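Local coordinates for periplasmic beta-glucosidase (Pseudomonas aeruginosa, PDB 6R5T), which probably hydrolyses terminal, non-reducing beta-D-glucosyl residues in the periplasm, releasing beta-D-glucose, as a member of glycoside hydrolase family 3, at residues L365-D370 and D533-T538; E556-G561 and G613-E618. The protein carries 1 engineered substitution. One frame throughout, in Å; residues are numbered along the deposited sequence. Where two conformers were deposited one is given.

In the fold
Both contacts lie in the C-terminal domain of this family 3 glycoside hydrolase, away from the sugar-binding pocket and the magnesium site, with centres 10 Å apart. Contact 1 pairs the outermost strand 364-368 antiparallel with strand 534-537 in a six-stranded mixed sheet. Contact 2 joins two loop segments, 556-561 and 613-618, next to that edge strand. They meet at L365 and L614: L365 O and L614 N are 2.8 Å apart, a probable hydrogen bond. L365 CD2 also packs against Y616 CE1 at 3.8 Å. Strand 364-368 therefore has strand 534-537 along one edge and the loop 613-618 beside the other, just before that loop enters strand 619-626.

Contact 1. Residues L365-D370 and D533-T538; sequences LLKNRD and DAILET
Strands 365-368 and 534-537 run antiparallel, 171° between their directions and 4.4 Å apart at closest approach, with a classic beta bulge where L366 and K367 both face I535. I535 O accepts a bond of 2.9 Å from L366 N and a weak one from K367 N, while I535 N returns a bond to K367 O. The extra residue shifts the register by one between the pairs L365-L536 and K367-I535, and the bulge turns L366 CB toward the partner strand. This edge pairing belongs to the mixed sheet of the C-terminal domain.

Branched, apolar residues suit this buried seam. The side chains of L366 and I535 cross obliquely, L366 CB lying 4.0 Å from I535 CG2, and L366 CD1 reaches on to E537 CB. I535 CG1 is anti to the carbonyl carbon (chi1 -58°), beside K367 CB. The long lysine chain runs extended beyond that point, carrying NZ to the carbonyls of Q529 and A532. Beside L365, the side chain of L536 places CD1 3.9 Å from L365 N. A534 and N368 form a non-hydrogen-bonded pair, their CA atoms 4.2 Å apart, with the methyl of A534 on the same face of the sheet as the N368 side chain. At R369 the backbone pairing goes on: R369 N donates to D533 O at 2.9 Å.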
loop_
_atom_site.group_PDB
_atom_site.type_symbol
_atom_site.label_atom_id
_atom_site.label_comp_id
_atom_site.label_asym_id
_atom_site.label_seq_id
_atom_site.Cartn_x
_atom_site.Cartn_y
_atom_site.Cartn_z
ATOM N N LEU A 365 15.623 -23.490 -5.454
ATOM C CA LEU A 365 15.283 -23.970 -6.809
ATOM C C LEU A 365 13.836 -23.613 -7.086
ATOM O O LEU A 365 12.915 -24.098 -6.397
ATOM C CB LEU A 365 15.533 -25.486 -6.863
ATOM C CG LEU A 365 15.289 -26.107 -8.232
ATOM C CD1 LEU A 365 16.231 -25.540 -9.285
ATOM C CD2 LEU A 365 15.456 -27.619 -8.142
ATOM N N LEU A 366 13.593 -22.766 -8.066
ATOM C CA LEU A 366 12.237 -22.304 -8.386
ATOM C C LEU A 366 11.616 -23.108 -9.535
ATOM O O LEU A 366 10.387 -23.124 -9.619
ATOM C CB LEU A 366 12.282 -20.823 -8.729
ATOM C CG LEU A 366 12.596 -19.884 -7.550
ATOM C CD1 LEU A 366 12.666 -18.468 -8.006
ATOM C CD2 LEU A 366 11.546 -20.030 -6.479
ATOM N N LYS A 367 12.427 -23.669 -10.421
ATOM C CA LYS A 367 11.916 -24.411 -11.601
ATOM C C LYS A 367 13.014 -25.351 -12.070
ATOM O O LYS A 367 14.169 -24.988 -12.018
ATOM C CB LYS A 367 11.529 -23.492 -12.747
ATOM C CG LYS A 367 10.923 -24.200 -13.957
ATOM C CD LYS A 367 10.538 -23.299 -15.096
ATOM C CE LYS A 367 9.903 -24.126 -16.214
ATOM N NZ LYS A 367 9.556 -23.315 -17.398
ATOM N N ASN A 368 12.637 -26.554 -12.510
ATOM C CA ASN A 368 13.617 -27.512 -13.025
ATOM C C ASN A 368 12.875 -28.467 -13.963
ATOM O O ASN A 368 12.460 -29.522 -13.500
ATOM C CB ASN A 368 14.297 -28.301 -11.928
ATOM C CG ASN A 368 15.489 -29.107 -12.426
ATOM O OD1 ASN A 368 16.060 -28.805 -13.472
ATOM N ND2 ASN A 368 15.850 -30.116 -11.673
ATOM N N ARG A 369 12.783 -28.112 -15.229
ATOM C CA ARG A 369 12.003 -28.885 -16.240
ATOM C C ARG A 369 12.800 -30.144 -16.600
ATOM O O ARG A 369 13.979 -30.027 -17.024
ATOM C CB ARG A 369 11.721 -28.000 -17.462
ATOM C CG ARG A 369 10.881 -28.647 -18.568
ATOM C CD ARG A 369 10.848 -27.868 -19.883
ATOM N NE ARG A 369 11.921 -28.333 -20.762
ATOM C CZ ARG A 369 12.267 -27.854 -21.957
ATOM N NH1 ARG A 369 11.635 -26.826 -22.507
ATOM N NH2 ARG A 369 13.285 -28.417 -22.594
ATOM N N ASP A 370 12.143 -31.298 -16.470
ATOM C CA ASP A 370 12.598 -32.604 -17.018
ATOM C C ASP A 370 14.001 -32.911 -16.483
ATOM O O ASP A 370 14.803 -33.486 -17.182
ATOM C CB ASP A 370 12.484 -32.561 -18.541
ATOM C CG ASP A 370 11.034 -32.499 -19.061
ATOM O OD1 ASP A 370 10.079 -32.924 -18.345
ATOM O OD2 ASP A 370 10.834 -32.005 -20.188
ATOM N N ASP A 533 14.307 -23.142 -18.664
ATOM C CA ASP A 533 14.219 -24.590 -18.379
ATOM C C ASP A 533 14.501 -24.845 -16.903
ATOM O O ASP A 533 13.989 -25.797 -16.378
ATOM C CB ASP A 533 15.159 -25.367 -19.280
ATOM C CG ASP A 533 14.734 -25.176 -20.734
ATOM O OD1 ASP A 533 13.555 -25.476 -21.052
ATOM O OD2 ASP A 533 15.511 -24.596 -21.518
ATOM N N ALA A 534 15.331 -24.026 -16.242
ATOM C CA ALA A 534 15.511 -24.162 -14.792
ATOM C C ALA A 534 15.785 -22.776 -14.233
ATOM O O ALA A 534 16.296 -21.910 -14.983
ATOM C CB ALA A 534 16.613 -25.106 -14.400
ATOM N N ILE A 535 15.425 -22.554 -12.982
ATOM C CA ILE A 535 15.619 -21.225 -12.327
ATOM C C ILE A 535 16.112 -21.462 -10.912
ATOM O O ILE A 535 15.449 -22.180 -10.180
ATOM C CB ILE A 535 14.310 -20.423 -12.262
ATOM C CG1 ILE A 535 13.678 -20.186 -13.620
ATOM C CG2 ILE A 535 14.532 -19.092 -11.544
ATOM C CD1 ILE A 535 12.321 -19.576 -13.570
ATOM N N LEU A 536 17.264 -20.892 -10.588
ATOM C CA LEU A 536 17.866 -21.005 -9.250
ATOM C C LEU A 536 17.965 -19.584 -8.690
ATOM O O LEU A 536 18.632 -18.738 -9.255
ATOM C CB LEU A 536 19.241 -21.657 -9.315
ATOM C CG LEU A 536 19.937 -21.897 -7.987
ATOM C CD1 LEU A 536 19.130 -22.924 -7.151
ATOM C CD2 LEU A 536 21.400 -22.314 -8.193
ATOM N N GLU A 537 17.266 -19.350 -7.592
ATOM C CA GLU A 537 17.330 -18.076 -6.847
ATOM C C GLU A 537 18.570 -18.095 -5.951
ATOM O O GLU A 537 18.632 -18.980 -5.067
ATOM C CB GLU A 537 16.034 -17.925 -6.062
ATOM C CG GLU A 537 16.069 -16.787 -5.053
ATOM C CD GLU A 537 16.150 -15.457 -5.735
ATOM O OE1 GLU A 537 15.071 -14.877 -6.008
ATOM O OE2 GLU A 537 17.285 -14.990 -6.036
ATOM N N THR A 538 19.515 -17.173 -6.150
ATOM C CA THR A 538 20.756 -17.167 -5.361
ATOM C C THR A 538 20.883 -15.885 -4.543
ATOM O O THR A 538 21.921 -15.701 -3.856
ATOM C CB THR A 538 22.000 -17.345 -6.247
ATOM O OG1 THR A 538 22.348 -16.136 -6.926
ATOM C CG2 THR A 538 21.780 -18.469 -7.233
#

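Contact 2. Residues E556-G561 and G613-E618; sequences EHNPSG and GLSYTE
N558, P559 and Y616 carry most of this contact between two loops. N558 reaches across with its amide oxygen: Y616 N donates to N558 OD1 at 2.8 Å, in the carbonyl plane and on a lone pair, with a nearly straight N-H angle of 167°. CG of N558 stands anti to the backbone N (chi1 -167°), which carries the amide over to the 613-618 loop. An asparagine suits the place because it offers both polarities: OD1 takes the backbone N-H, and ND2 donates to A650 O.

P559 presents its ring to Y616. Its CD sits over one face of the aromatic ring, 3.4 Å from the Y616 centroid, in a CH-pi contact, and the two side chains cross at about a right angle. The flat, electron-rich face of tyrosine matches the slightly polarised C-H groups beside the proline nitrogen, while Y616 OH bonds V552 O on helix 545-553.

Two waters bridge the loops farther along. One is hydrogen-bonded to P559 O, 2.8 Å from it, and to S615 OG. The other donates to both G561 O and L614 O, joining two carbonyls that could not bond each other directly. S615 OG also accepts from T617 N at 3.0 Å, the bond that defines an ST turn, here formed just before the chain enters strand 619-626.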
loop_
_atom_site.group_PDB
_atom_site.type_symbol
_atom_site.label_atom_id
_atom_site.label_comp_id
_atom_site.label_asym_id
_atom_site.label_seq_id
_atom_site.Cartn_x
_atom_site.Cartn_y
_atom_site.Cartn_z
ATOM N N GLU A 556 26.353 -31.390 -6.208
ATOM C CA GLU A 556 27.117 -31.664 -4.975
ATOM C C GLU A 556 26.218 -31.334 -3.792
ATOM O O GLU A 556 26.378 -31.927 -2.755
ATOM C CB GLU A 556 28.412 -30.864 -4.885
ATOM C CG GLU A 556 29.231 -30.815 -6.161
ATOM C CD GLU A 556 30.044 -32.060 -6.479
ATOM O OE1 GLU A 556 30.767 -32.035 -7.506
ATOM O OE2 GLU A 556 29.957 -33.046 -5.706
ATOM N N HIS A 557 25.338 -30.347 -3.931
ATOM C CA HIS A 557 24.375 -29.985 -2.871
ATOM C C HIS A 557 23.000 -30.024 -3.536
ATOM O O HIS A 557 22.880 -29.490 -4.653
ATOM C CB HIS A 557 24.687 -28.615 -2.252
ATOM C CG HIS A 557 23.692 -28.222 -1.208
ATOM N ND1 HIS A 557 23.834 -28.597 0.121
ATOM C CD2 HIS A 557 22.552 -27.495 -1.271
ATOM C CE1 HIS A 557 22.813 -28.132 0.834
ATOM N NE2 HIS A 557 21.989 -27.452 0.003
ATOM N N ASN A 558 22.046 -30.672 -2.911
ATOM C CA ASN A 558 20.658 -30.698 -3.392
ATOM C C ASN A 558 19.976 -29.427 -2.875
ATOM O O ASN A 558 19.803 -29.266 -1.688
ATOM C CB ASN A 558 19.956 -31.950 -2.896
ATOM C CG ASN A 558 18.657 -32.202 -3.575
ATOM O OD1 ASN A 558 18.098 -31.296 -4.193
ATOM N ND2 ASN A 558 18.098 -33.404 -3.379
ATOM N N PRO A 559 19.472 -28.541 -3.749
ATOM C CA PRO A 559 18.871 -27.307 -3.235
ATOM C C PRO A 559 17.793 -27.578 -2.175
ATOM O O PRO A 559 16.888 -28.426 -2.336
ATOM C CB PRO A 559 18.325 -26.612 -4.462
ATOM C CG PRO A 559 18.528 -27.523 -5.631
ATOM C CD PRO A 559 19.424 -28.662 -5.207
ATOM N N SER A 560 17.859 -26.788 -1.107
ATOM C CA SER A 560 16.993 -26.975 0.084
ATOM C C SER A 560 16.382 -25.643 0.524
ATOM O O SER A 560 15.571 -25.659 1.488
ATOM C CB SER A 560 17.740 -27.624 1.217
ATOM O OG SER A 560 18.940 -26.931 1.494
ATOM N N GLY A 561 16.708 -24.550 -0.142
ATOM C CA GLY A 561 16.199 -23.239 0.280
ATOM C C GLY A 561 14.718 -23.142 -0.017
ATOM O O GLY A 561 14.207 -23.757 -0.982
ATOM N N GLY A 613 9.852 -23.997 -2.518
ATOM C CA GLY A 613 11.182 -24.272 -3.088
ATOM C C GLY A 613 11.312 -25.729 -3.426
ATOM O O GLY A 613 10.743 -26.577 -2.668
ATOM N N LEU A 614 11.935 -26.003 -4.555
ATOM C CA LEU A 614 11.974 -27.377 -5.100
ATOM C C LEU A 614 13.284 -28.052 -4.678
ATOM O O LEU A 614 14.140 -27.492 -4.001
ATOM C CB LEU A 614 11.879 -27.312 -6.626
ATOM C CG LEU A 614 10.643 -26.606 -7.193
ATOM C CD1 LEU A 614 10.725 -26.610 -8.701
ATOM C CD2 LEU A 614 9.379 -27.279 -6.716
ATOM N N SER A 615 13.405 -29.298 -5.113
ATOM C CA SER A 615 14.525 -30.203 -4.792
ATOM C C SER A 615 14.842 -31.025 -6.032
ATOM O O SER A 615 13.958 -31.208 -6.849
ATOM C CB SER A 615 14.142 -31.101 -3.623
ATOM O OG SER A 615 15.134 -32.063 -3.262
ATOM N N TYR A 616 16.016 -31.646 -6.026
ATOM C CA TYR A 616 16.355 -32.679 -7.018
ATOM C C TYR A 616 15.757 -34.030 -6.623
ATOM O O TYR A 616 15.876 -35.015 -7.403
ATOM C CB TYR A 616 17.867 -32.796 -7.154
ATOM C CG TYR A 616 18.589 -31.568 -7.652
ATOM C CD1 TYR A 616 17.979 -30.601 -8.436
ATOM C CD2 TYR A 616 19.923 -31.400 -7.381
ATOM C CE1 TYR A 616 18.674 -29.502 -8.915
ATOM C CE2 TYR A 616 20.627 -30.298 -7.816
ATOM C CZ TYR A 616 20.016 -29.349 -8.624
ATOM O OH TYR A 616 20.703 -28.256 -9.052
ATOM N N THR A 617 15.181 -34.151 -5.442
ATOM C CA THR A 617 14.416 -35.359 -5.057
ATOM C C THR A 617 12.967 -34.991 -4.803
ATOM O O THR A 617 12.579 -33.834 -4.952
ATOM C CB THR A 617 15.112 -36.027 -3.871
ATOM O OG1 THR A 617 14.655 -37.368 -3.818
ATOM C CG2 THR A 617 14.844 -35.330 -2.551
ATOM N N GLU A 618 12.180 -35.977 -4.461
ATOM C CA GLU A 618 10.745 -35.776 -4.138
ATOM C C GLU A 618 10.527 -36.201 -2.692
ATOM O O GLU A 618 11.228 -37.104 -2.190
ATOM C CB GLU A 618 9.816 -36.566 -5.066
ATOM C CG GLU A 618 9.568 -35.866 -6.395
ATOM C CD GLU A 618 8.824 -34.530 -6.390
ATOM O OE1 GLU A 618 8.254 -34.116 -5.348
ATOM O OE2 GLU A 618 8.850 -33.876 -7.436
HETATM O O HOH W 1 16.701 -31.000 -1.328
HETATM O O HOH W 2 15.164 -25.084 -3.170
#